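Local coordinates for ATP phosphoribosyltransferase regulatory subunit (Bacillus halodurans, PDB 3OD1), which is probably required for the first step of histidine biosynthesis, working with HisG, and may allow feedback regulation of ATP phosphoribosyltransferase activity by histidine, at residues 249-252 with 253-257. Residues are numbered along the deposited sequence; the frame is centred on the assembly and turned at random.
Sequences MTKL and YEVLE
Leu256 carries CG beside its own N (chi1 -68°), which tips the side chain back toward the preceding turn, while Leu252 has CG anti to N (chi1 175°). CD1 of Leu256 comes to 4.2 Å from CG of Leu252, an apolar contact one turn apart. Both leucines also touch Ile146 of helix 139-155 and Ile165 of strand 162-167. Glu254 also leans back, its CG lying 3.3 Å from Thr250 O and the rest of the chain running on extended. Its OE1 stays 6.5 Å from Lys251 NZ, so any attraction between the two charges acts at a distance; the ammonium is instead hydrogen-bonded to Asn345 OD1 of the second subunit. One methyl of Val255, CG2, sits 3.2 Å from Lys251 O, and both of these residues pack on Arg348 of the second subunit.

Four backbone hydrogen bonds join 249-252 to 253-257. Tyr253 N donates to Met249 O at 3.0 Å, and Glu254 N to Thr250 O at 3.1 Å. Val255 N reaches Lys251 O at 2.9 Å, and Leu256 N closes on Leu252 O at 3.0 Å. This run of i+4 to i backbone hydrogen bonds, with leucines turned inward and Lys251 and Val255 turned to the partner subunit, is that of an amphipathic alpha-helix, here packed on helix 139-155 and strand 162-167 of the mixed sheet in the class-II aminoacyl-tRNA synthetase-like region of this HisZ protein.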
loop_
_atom_site.group_PDB
_atom_site.type_symbol
_atom_site.label_atom_id
_atom_site.label_comp_id
_atom_site.label_asym_id
_atom_site.label_seq_id
_atom_site.Cartn_x
_atom_site.Cartn_y
_atom_site.Cartn_z
HETATM N N MSE B 249 3.382 29.279 -21.381
HETATM C CA MSE B 249 2.168 29.463 -20.609
HETATM C C MSE B 249 0.956 29.733 -21.489
HETATM O O MSE B 249 -0.128 29.222 -21.222
HETATM C CB MSE B 249 2.344 30.518 -19.515
HETATM C CG MSE B 249 2.645 29.868 -18.152
HETATM SE SE MSE B 249 3.076 31.152 -16.760
HETATM C CE MSE B 249 4.389 32.213 -17.740
ATOM N N THR B 250 1.134 30.507 -22.551
ATOM C CA THR B 250 0.009 30.805 -23.431
ATOM C C THR B 250 -0.429 29.572 -24.217
ATOM O O THR B 250 -1.621 29.294 -24.331
ATOM C CB THR B 250 0.310 31.976 -24.401
ATOM O OG1 THR B 250 1.232 31.547 -25.411
ATOM C CG2 THR B 250 0.901 33.143 -23.635
ATOM N N LYS B 251 0.524 28.836 -24.771
ATOM C CA LYS B 251 0.157 27.597 -25.439
ATOM C C LYS B 251 -0.433 26.573 -24.464
ATOM O O LYS B 251 -1.347 25.825 -24.820
ATOM C CB LYS B 251 1.321 26.987 -26.210
ATOM C CG LYS B 251 0.885 25.743 -26.964
ATOM C CD LYS B 251 1.793 25.409 -28.130
ATOM C CE LYS B 251 1.194 24.276 -28.958
ATOM N NZ LYS B 251 2.153 23.753 -29.970
ATOM N N LEU B 252 0.088 26.540 -23.238
ATOM C CA LEU B 252 -0.448 25.654 -22.201
ATOM C C LEU B 252 -1.923 25.955 -21.952
ATOM O O LEU B 252 -2.749 25.040 -21.878
ATOM C CB LEU B 252 0.336 25.803 -20.895
ATOM C CG LEU B 252 -0.210 25.018 -19.708
ATOM C CD1 LEU B 252 -0.364 23.548 -20.086
ATOM C CD2 LEU B 252 0.691 25.202 -18.481
ATOM N N TYR B 253 -2.257 27.238 -21.838
ATOM C CA TYR B 253 -3.644 27.625 -21.597
ATOM C C TYR B 253 -4.527 27.182 -22.761
ATOM O O TYR B 253 -5.638 26.722 -22.554
ATOM C CB TYR B 253 -3.788 29.136 -21.347
ATOM C CG TYR B 253 -5.190 29.525 -20.925
ATOM C CD1 TYR B 253 -5.666 29.203 -19.656
ATOM C CD2 TYR B 253 -6.046 30.186 -21.795
ATOM C CE1 TYR B 253 -6.949 29.533 -19.260
ATOM C CE2 TYR B 253 -7.337 30.530 -21.407
ATOM C CZ TYR B 253 -7.782 30.196 -20.139
ATOM O OH TYR B 253 -9.059 30.520 -19.736
ATOM N N GLU B 254 -4.021 27.326 -23.982
ATOM C CA GLU B 254 -4.752 26.902 -25.172
ATOM C C GLU B 254 -5.049 25.409 -25.135
ATOM O O GLU B 254 -6.175 24.986 -25.421
ATOM C CB GLU B 254 -3.963 27.254 -26.449
ATOM C CG GLU B 254 -3.878 28.747 -26.725
ATOM C CD GLU B 254 -2.964 29.091 -27.902
ATOM O OE1 GLU B 254 -2.376 28.170 -28.516
ATOM O OE2 GLU B 254 -2.830 30.293 -28.202
ATOM N N VAL B 255 -4.037 24.615 -24.786
ATOM C CA VAL B 255 -4.208 23.169 -24.640
ATOM C C VAL B 255 -5.268 22.836 -23.597
ATOM O O VAL B 255 -6.113 21.966 -23.813
ATOM C CB VAL B 255 -2.890 22.465 -24.244
ATOM C CG1 VAL B 255 -3.128 20.970 -24.035
ATOM C CG2 VAL B 255 -1.810 22.692 -25.308
ATOM N N LEU B 256 -5.232 23.523 -22.462
ATOM C CA LEU B 256 -6.215 23.262 -21.404
ATOM C C LEU B 256 -7.638 23.605 -21.864
ATOM O O LEU B 256 -8.611 22.927 -21.496
ATOM C CB LEU B 256 -5.839 24.010 -20.117
ATOM C CG LEU B 256 -4.562 23.494 -19.444
ATOM C CD1 LEU B 256 -4.151 24.363 -18.267
ATOM C CD2 LEU B 256 -4.772 22.046 -19.006
ATOM N N GLU B 257 -7.749 24.655 -22.680
ATOM C CA GLU B 257 -9.035 25.027 -23.265
ATOM C C GLU B 257 -9.571 23.872 -24.095
ATOM O O GLU B 257 -10.738 23.503 -23.979
ATOM C CB GLU B 257 -8.900 26.282 -24.142
ATOM C CG GLU B 257 -8.586 27.555 -23.367
ATOM C CD GLU B 257 -8.724 28.804 -24.219
ATOM O OE1 GLU B 257 -7.951 28.963 -25.188
ATOM O OE2 GLU B 257 -9.612 29.626 -23.915
#